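Local coordinates for AGR_C_1268p (Agrobacterium tumefaciens str. C58, PDB 2GHS), which probably hydrolyses sugar lactones such as gluconolactone, as a metal-binding beta-propeller protein of the regucalcin (SMP-30) family, at residues Gly92-Lys97 against Leu104-Asp109; Leu147-Met152 against Tyr164-Gly169. All coordinates share one frame; numbering follows the deposited sequence. Where two conformers were deposited one is given.

Contact 1 of 2, residues Gly92-Lys97 against Leu104-Asp109. With K (potassium ion), chain B.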
ATOM      1  N   GLY A  92      -9.736  -5.182  -6.469  1.00  9.30           N
ATOM      2  CA  GLY A  92      -9.157  -3.858  -6.218  1.00  9.95           C
ATOM      3  C   GLY A  92      -7.927  -3.999  -5.355  1.00  9.43           C
ATOM      4  O   GLY A  92      -7.918  -4.815  -4.439  1.00 10.28           O
ATOM      5  N   SER A  93      -6.912  -3.154  -5.603  1.00  8.49           N
ATOM      6  CA  SER A  93      -5.725  -3.109  -4.746  1.00  8.02           C
ATOM      7  C   SER A  93      -5.241  -1.744  -4.291  1.00 10.00           C
ATOM      8  O   SER A  93      -4.369  -1.705  -3.409  1.00  9.11           O
ATOM      9  CB  SER A  93      -4.576  -3.811  -5.417  1.00 11.03           C
ATOM     10  OG  SER A  93      -4.195  -3.078  -6.582  1.00 10.83           O
ATOM     11  N   ALA A  94      -5.767  -0.654  -4.870  1.00  8.67           N
ATOM     12  CA  ALA A  94      -5.379   0.709  -4.429  1.00  8.96           C
ATOM     13  C   ALA A  94      -6.525   1.646  -4.572  1.00  9.66           C
ATOM     14  O   ALA A  94      -7.340   1.499  -5.472  1.00 10.69           O
ATOM     15  CB  ALA A  94      -4.205   1.254  -5.188  1.00 11.09           C
ATOM     16  N   LEU A  95      -6.570   2.624  -3.670  1.00  7.48           N
ATOM     17  CA  LEU A  95      -7.655   3.597  -3.633  0.50  8.68           C
ATOM     18  C   LEU A  95      -7.087   5.014  -3.490  1.00  9.46           C
ATOM     19  O   LEU A  95      -6.223   5.237  -2.647  1.00  9.46           O
ATOM     20  CB  LEU A  95      -8.575   3.320  -2.431  0.50 10.27           C
ATOM     21  CG  LEU A  95      -9.886   4.082  -2.259  0.50 11.49           C
ATOM     22  CD1 LEU A  95     -10.945   3.589  -3.243  0.50 12.26           C
ATOM     23  CD2 LEU A  95     -10.435   3.965  -0.833  0.50 15.38           C
ATOM     24  N   ALA A  96      -7.640   5.956  -4.257  1.00  8.44           N
ATOM     25  CA  ALA A  96      -7.288   7.357  -4.136  1.00  7.29           C
ATOM     26  C   ALA A  96      -8.559   8.159  -4.061  1.00  8.72           C
ATOM     27  O   ALA A  96      -9.546   7.878  -4.747  1.00 11.20           O
ATOM     28  CB  ALA A  96      -6.454   7.818  -5.282  1.00  8.15           C
ATOM     29  N   LYS A  97      -8.539   9.183  -3.220  1.00  9.18           N
ATOM     30  CA  LYS A  97      -9.636  10.113  -3.178  1.00  8.60           C
ATOM     31  C   LYS A  97      -9.525  11.088  -4.342  1.00  8.73           C
ATOM     32  O   LYS A  97      -8.443  11.599  -4.602  1.00  8.09           O
ATOM     33  CB  LYS A  97      -9.643  10.882  -1.844  1.00 10.29           C
ATOM     34  CG  LYS A  97     -10.776  11.897  -1.657  1.00 11.69           C
ATOM     35  CD  LYS A  97     -10.827  12.436  -0.221  1.00 11.82           C
ATOM     36  CE  LYS A  97     -11.936  13.382  -0.037  1.00 16.20           C
ATOM     37  NZ  LYS A  97     -12.059  13.860   1.385  1.00 14.97           N
ATOM     38  N   LEU A 104     -10.945   6.878  -6.904  1.00  8.01           N
ATOM     39  CA  LEU A 104     -10.288   6.094  -7.988  1.00  8.42           C
ATOM     40  C   LEU A 104      -9.832   4.756  -7.394  1.00  8.20           C
ATOM     41  O   LEU A 104      -9.249   4.728  -6.313  1.00  8.68           O
ATOM     42  CB  LEU A 104      -9.063   6.868  -8.511  1.00  8.14           C
ATOM     43  CG  LEU A 104      -8.233   6.133  -9.575  1.00 10.65           C
ATOM     44  CD1 LEU A 104      -8.968   5.967 -10.889  1.00 15.62           C
ATOM     45  CD2 LEU A 104      -6.905   6.810  -9.789  1.00 16.13           C
ATOM     46  N   ILE A 105     -10.207   3.659  -8.049  1.00  8.22           N
ATOM     47  CA  ILE A 105      -9.777   2.340  -7.610  0.65  7.88           C
ATOM     48  C   ILE A 105      -8.967   1.702  -8.722  1.00  7.39           C
ATOM     49  O   ILE A 105      -9.399   1.679  -9.889  1.00  8.16           O
ATOM     50  CB  ILE A 105     -10.977   1.434  -7.309  0.65 10.00           C
ATOM     51  CG1 ILE A 105     -11.663   1.876  -6.010  0.65 10.82           C
ATOM     52  CG2 ILE A 105     -10.514  -0.007  -7.217  0.65  8.46           C
ATOM     53  CD1 ILE A 105     -12.899   1.095  -5.690  0.65 15.11           C
ATOM     54  N   ALA A 106      -7.783   1.196  -8.365  1.00  8.31           N
ATOM     55  CA  ALA A 106      -6.957   0.407  -9.278  1.00  9.56           C
ATOM     56  C   ALA A 106      -7.313  -1.049  -9.044  1.00  9.95           C
ATOM     57  O   ALA A 106      -7.385  -1.509  -7.923  1.00 10.85           O
ATOM     58  CB  ALA A 106      -5.486   0.619  -9.013  1.00 12.66           C
ATOM     59  N   SER A 107      -7.498  -1.782 -10.127  1.00  8.81           N
ATOM     60  CA  SER A 107      -7.823  -3.175 -10.039  1.00  8.13           C
ATOM     61  C   SER A 107      -7.131  -3.982 -11.123  1.00  5.82           C
ATOM     62  O   SER A 107      -6.466  -3.419 -12.017  1.00  8.02           O
ATOM     63  CB  SER A 107      -9.324  -3.341 -10.218  1.00 10.35           C
ATOM     64  OG  SER A 107      -9.738  -3.259 -11.587  1.00  8.27           O
ATOM     65  N   ASP A 108      -7.309  -5.305 -11.045  1.00  7.49           N
ATOM     66  CA  ASP A 108      -6.850  -6.243 -12.054  1.00  7.18           C
ATOM     67  C   ASP A 108      -7.474  -6.054 -13.408  1.00 10.23           C
ATOM     68  O   ASP A 108      -6.960  -6.565 -14.407  1.00 10.93           O
ATOM     69  CB  ASP A 108      -7.001  -7.697 -11.573  1.00  7.03           C
ATOM     70  CG  ASP A 108      -8.450  -8.107 -11.234  1.00 10.68           C
ATOM     71  OD1 ASP A 108      -9.289  -7.226 -10.981  1.00 11.17           O
ATOM     72  OD2 ASP A 108      -8.711  -9.353 -11.145  1.00 10.96           O
ATOM     73  N   ASP A 109      -8.576  -5.338 -13.459  1.00  9.50           N
ATOM     74  CA  ASP A 109      -9.266  -5.143 -14.707  1.00  9.31           C
ATOM     75  C   ASP A 109      -9.233  -3.704 -15.265  1.00  9.57           C
ATOM     76  O   ASP A 109      -9.831  -3.430 -16.327  1.00 13.19           O
ATOM     77  CB  ASP A 109     -10.726  -5.627 -14.522  1.00 10.33           C
ATOM     78  CG  ASP A 109     -10.824  -7.164 -14.253  1.00 11.86           C
ATOM     79  OD1 ASP A 109      -9.846  -7.923 -14.522  1.00 18.24           O
ATOM     80  OD2 ASP A 109     -11.890  -7.593 -13.771  1.00 23.85           O
TER
HETATM   81  K     K B 315      -5.065  -7.789 -15.701  1.00 12.29           K
HETATM   82  O   HOH W   1      -3.088  -6.461 -14.199  1.00 10.79           O
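A96 and L104 form a hydrogen-bonded pair in the beta hairpin of strands 92-99 and 102-107, part of one blade of the beta-propeller. The N-H of each lies in the plane of the other's carbonyl, with A96 N 2.9 Å from L104 O and L104 N 2.8 Å from A96 O. L95 and I105 lie on one face of this ribbon, the face that also carries S107; their branched aliphatic chains cross obliquely, and W64 and F66 of strand 62-67 pack on L95. A94, A106, A96 and L104 lie on the other face. There the small methyls of A94 and A106, 4.1 Å apart at CB, let I149 of strand 147-153 come in against both, while the longer L104 reaches L147. A classic bulge puts S93 and A94 together against A106, whose O accepts from S93 N nearly head-on while its N donates to A94 O, with the donor tilted 26° from that carbonyl plane. G92, with no side chain, brings its CA to 4.0 Å from S107 CB. S107 then forms an ST turn, its OG accepting from D109 N as well as bonding G110 O. Next to it, D108 O binds the potassium ion at 2.6 Å, beside the carbonyls of E128, L131 and N134 and a water.

Contact 2 of 2, residues Leu147-Met152 against Tyr164-Gly169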
ATOM      1  N   LEU A 147      -0.949   8.958  -9.944  1.00  8.17           N
ATOM      2  CA  LEU A 147      -0.869   7.681  -9.211  1.00  7.29           C
ATOM      3  C   LEU A 147       0.337   6.912  -9.754  1.00  9.99           C
ATOM      4  O   LEU A 147       0.546   6.883 -10.958  1.00 10.01           O
ATOM      5  CB  LEU A 147      -2.148   6.865  -9.495  1.00 10.99           C
ATOM      6  CG  LEU A 147      -2.193   5.421  -8.962  1.00 12.05           C
ATOM      7  CD1 LEU A 147      -2.285   5.421  -7.433  1.00 13.57           C
ATOM      8  CD2 LEU A 147      -3.413   4.629  -9.579  1.00 15.08           C
ATOM      9  N   TRP A 148       1.071   6.240  -8.872  1.00  8.03           N
ATOM     10  CA  TRP A 148       1.955   5.157  -9.270  1.00  9.17           C
ATOM     11  C   TRP A 148       1.231   3.856  -8.865  1.00  8.52           C
ATOM     12  O   TRP A 148       0.797   3.693  -7.711  1.00  8.09           O
ATOM     13  CB  TRP A 148       3.305   5.226  -8.574  1.00  7.64           C
ATOM     14  CG  TRP A 148       4.302   6.194  -9.111  1.00  6.95           C
ATOM     15  CD1 TRP A 148       4.064   7.415  -9.704  1.00  9.92           C
ATOM     16  CD2 TRP A 148       5.710   6.086  -9.008  1.00  8.42           C
ATOM     17  NE1 TRP A 148       5.242   8.036 -10.006  1.00 11.96           N
ATOM     18  CE2 TRP A 148       6.264   7.244  -9.585  1.00  6.86           C
ATOM     19  CE3 TRP A 148       6.573   5.110  -8.492  1.00  9.61           C
ATOM     20  CZ2 TRP A 148       7.639   7.453  -9.667  1.00  8.60           C
ATOM     21  CZ3 TRP A 148       7.937   5.334  -8.573  1.00 13.61           C
ATOM     22  CH2 TRP A 148       8.446   6.485  -9.168  1.00 12.72           C
ATOM     23  N   ILE A 149       1.173   2.906  -9.783  1.00  6.73           N
ATOM     24  CA  ILE A 149       0.522   1.658  -9.526  1.00  6.81           C
ATOM     25  C   ILE A 149       1.312   0.492 -10.127  1.00  7.85           C
ATOM     26  O   ILE A 149       1.727   0.550 -11.286  1.00  8.00           O
ATOM     27  CB  ILE A 149      -0.942   1.703 -10.060  1.00  8.04           C
ATOM     28  CG1 ILE A 149      -1.674   0.379  -9.801  1.00 13.15           C
ATOM     29  CG2 ILE A 149      -0.992   2.019 -11.531  1.00 10.13           C
ATOM     30  CD1 ILE A 149      -1.941   0.110  -8.348  1.00 14.26           C
ATOM     31  N   GLY A 150       1.503  -0.536  -9.309  1.00  7.62           N
ATOM     32  CA  GLY A 150       2.144  -1.773  -9.687  1.00  7.27           C
ATOM     33  C   GLY A 150       1.201  -2.847 -10.166  1.00  8.51           C
ATOM     34  O   GLY A 150       0.042  -2.959  -9.710  1.00 10.81           O
ATOM     35  N   THR A 151       1.701  -3.674 -11.078  1.00  7.89           N
ATOM     36  CA  THR A 151       0.972  -4.867 -11.503  1.00  9.55           C
ATOM     37  C   THR A 151       1.902  -6.083 -11.381  1.00  9.63           C
ATOM     38  O   THR A 151       3.137  -5.924 -11.234  1.00  9.25           O
ATOM     39  CB  THR A 151       0.511  -4.782 -12.934  1.00  8.93           C
ATOM     40  OG1 THR A 151       1.665  -4.710 -13.777  1.00 10.39           O
ATOM     41  CG2 THR A 151      -0.429  -3.602 -13.143  1.00 12.36           C
HETATM   42  N   MSE A 152       1.359  -7.286 -11.485  1.00  9.40           N
HETATM   43  CA  MSE A 152       2.153  -8.514 -11.286  1.00  8.26           C
HETATM   44  C   MSE A 152       1.440  -9.682 -11.917  1.00 10.54           C
HETATM   45  O   MSE A 152       0.218  -9.661 -12.090  1.00  8.97           O
HETATM   46  CB  MSE A 152       2.366  -8.785  -9.776  1.00  7.86           C
HETATM   47  CG  MSE A 152       1.086  -8.965  -9.022  1.00  4.99           C
HETATM   48 SE   MSE A 152       1.510  -9.223  -7.135  1.00 14.17          SE
HETATM   49  CE  MSE A 152       2.173 -11.023  -7.197  1.00 13.23           C
ATOM     50  N   TYR A 164       3.388   1.599 -13.312  1.00  7.03           N
ATOM     51  CA  TYR A 164       2.827   2.651 -14.179  1.00  9.14           C
ATOM     52  C   TYR A 164       2.536   3.945 -13.442  1.00  8.50           C
ATOM     53  O   TYR A 164       2.240   3.936 -12.252  1.00  8.64           O
ATOM     54  CB  TYR A 164       1.501   2.186 -14.783  1.00  9.37           C
ATOM     55  CG  TYR A 164       1.579   0.905 -15.612  1.00  6.39           C
ATOM     56  CD1 TYR A 164       1.485  -0.330 -15.012  1.00  9.87           C
ATOM     57  CD2 TYR A 164       1.747   0.943 -16.978  1.00  6.25           C
ATOM     58  CE1 TYR A 164       1.533  -1.497 -15.753  1.00 12.85           C
ATOM     59  CE2 TYR A 164       1.809  -0.209 -17.722  1.00  9.33           C
ATOM     60  CZ  TYR A 164       1.689  -1.434 -17.098  1.00  9.10           C
ATOM     61  OH  TYR A 164       1.749  -2.599 -17.870  1.00 10.14           O
ATOM     62  N   HIS A 165       2.559   5.034 -14.214  1.00  9.70           N
ATOM     63  CA  HIS A 165       2.176   6.376 -13.797  1.00  8.92           C
ATOM     64  C   HIS A 165       0.874   6.680 -14.475  1.00 10.81           C
ATOM     65  O   HIS A 165       0.743   6.433 -15.690  1.00 10.26           O
ATOM     66  CB  HIS A 165       3.278   7.296 -14.295  1.00  9.59           C
ATOM     67  CG  HIS A 165       3.049   8.759 -14.106  1.00  8.81           C
ATOM     68  ND1 HIS A 165       2.344   9.531 -15.005  1.00 10.44           N
ATOM     69  CD2 HIS A 165       3.574   9.626 -13.203  1.00  6.99           C
ATOM     70  CE1 HIS A 165       2.400  10.801 -14.627  1.00  9.75           C
ATOM     71  NE2 HIS A 165       3.137  10.886 -13.535  1.00  9.54           N
ATOM     72  N   VAL A 166      -0.086   7.178 -13.699  1.00  8.71           N
ATOM     73  CA  VAL A 166      -1.418   7.529 -14.229  1.00  9.91           C
ATOM     74  C   VAL A 166      -1.717   8.990 -13.864  1.00  8.47           C
ATOM     75  O   VAL A 166      -1.734   9.350 -12.699  1.00  9.25           O
ATOM     76  CB  VAL A 166      -2.496   6.633 -13.674  1.00  9.12           C
ATOM     77  CG1 VAL A 166      -3.780   6.889 -14.436  1.00  9.88           C
ATOM     78  CG2 VAL A 166      -2.090   5.136 -13.773  1.00 12.85           C
ATOM     79  N   ALA A 167      -1.921   9.820 -14.880  1.00  9.28           N
ATOM     80  CA  ALA A 167      -2.289  11.205 -14.649  1.00 10.17           C
ATOM     81  C   ALA A 167      -3.361  11.599 -15.635  1.00 10.63           C
ATOM     82  O   ALA A 167      -3.182  11.455 -16.848  1.00  9.73           O
ATOM     83  CB  ALA A 167      -1.120  12.067 -14.811  1.00 11.53           C
ATOM     84  N   LYS A 168      -4.504  12.030 -15.103  1.00 10.76           N
ATOM     85  CA  LYS A 168      -5.626  12.484 -15.903  1.00 12.94           C
ATOM     86  C   LYS A 168      -6.004  11.413 -16.904  1.00 13.37           C
ATOM     87  O   LYS A 168      -6.277  11.707 -18.082  1.00 14.82           O
ATOM     88  CB  LYS A 168      -5.328  13.819 -16.602  1.00 16.38           C
ATOM     89  CG  LYS A 168      -4.915  14.897 -15.639  1.00 18.42           C
ATOM     90  CD  LYS A 168      -4.763  16.242 -16.301  1.00 29.88           C
ATOM     91  CE  LYS A 168      -4.687  17.350 -15.259  1.00 40.04           C
ATOM     92  NZ  LYS A 168      -3.458  17.257 -14.394  1.00 48.04           N
ATOM     93  N   GLY A 169      -5.940  10.170 -16.462  1.00 10.61           N
ATOM     94  CA  GLY A 169      -6.378   9.014 -17.239  1.00  9.72           C
ATOM     95  C   GLY A 169      -5.381   8.491 -18.255  1.00 12.54           C
ATOM     96  O   GLY A 169      -5.683   7.529 -18.950  1.00 15.92           O
TER
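I149 turns CG1 away from its own N (chi1 -180°), which places CG2 between N and the carbonyl carbon and beside the opposite strand, 4.0 Å from CG2 of V166 and 4.1 Å from CB of Y164. The branched side chains of I149 and V166 run side by side, and beta-branched residues suit such an extended backbone. Y164 has its ring beside the backbone N (chi1 -58°), which carries the ring along I149 O toward T151. OG1 of T151 reaches the ring edge in its plane, 3.8 Å from Y164 CE1, and the two side chains cross at about a right angle. Both hydroxyls, T151 OG1 and Y164 OH, bond E128 OE2, so two polar ends share one carboxylate oxygen. On the other face W148 and H165 meet rim to rim, planes at 62°, with W148 NE1 at the edge of the imidazole, 3.9 Å from H165 CD2. W148 NE1 hydrogen-bonds G213 O, and H165 NE2 hydrogen-bonds T212 O. Four antiparallel backbone bonds, two each for the L147-V166 and I149-Y164 pairs, hold the hairpin; Y164 N to I149 O, 2.8 Å, is almost straight at the hydrogen. The hairpin lies within the propeller between strand 134-141, bonded to W148, G150 and M152, and strand 170-186, whose L174 packs on both W148 and H165 while F186 meets the indole edge-to-face.

Contact 1 closes before contact 2 opens along the chain, and their centres lie 10 Å apart on the same side of the chain's centre. Each is an antiparallel hairpin in a different sheet, 92-99 with 102-107 in one and 147-153 with 161-167 in the next, so they are neighbouring parts of the propeller that pack face against face. I149 CD1 bridges them, 3.6 Å from A106 CB, and L104 CD2 touches L147 CD2 at 4.1 Å. E128 also joins the two: its carbonyl shares the potassium ion with contact 1, its carboxylate serves contact 2. Between side chains, R135 and N137, predicted to bind substrate, lie about 5 Å from S93; I149 is about 6 Å from N137, consistent with both hairpins bordering the pocket.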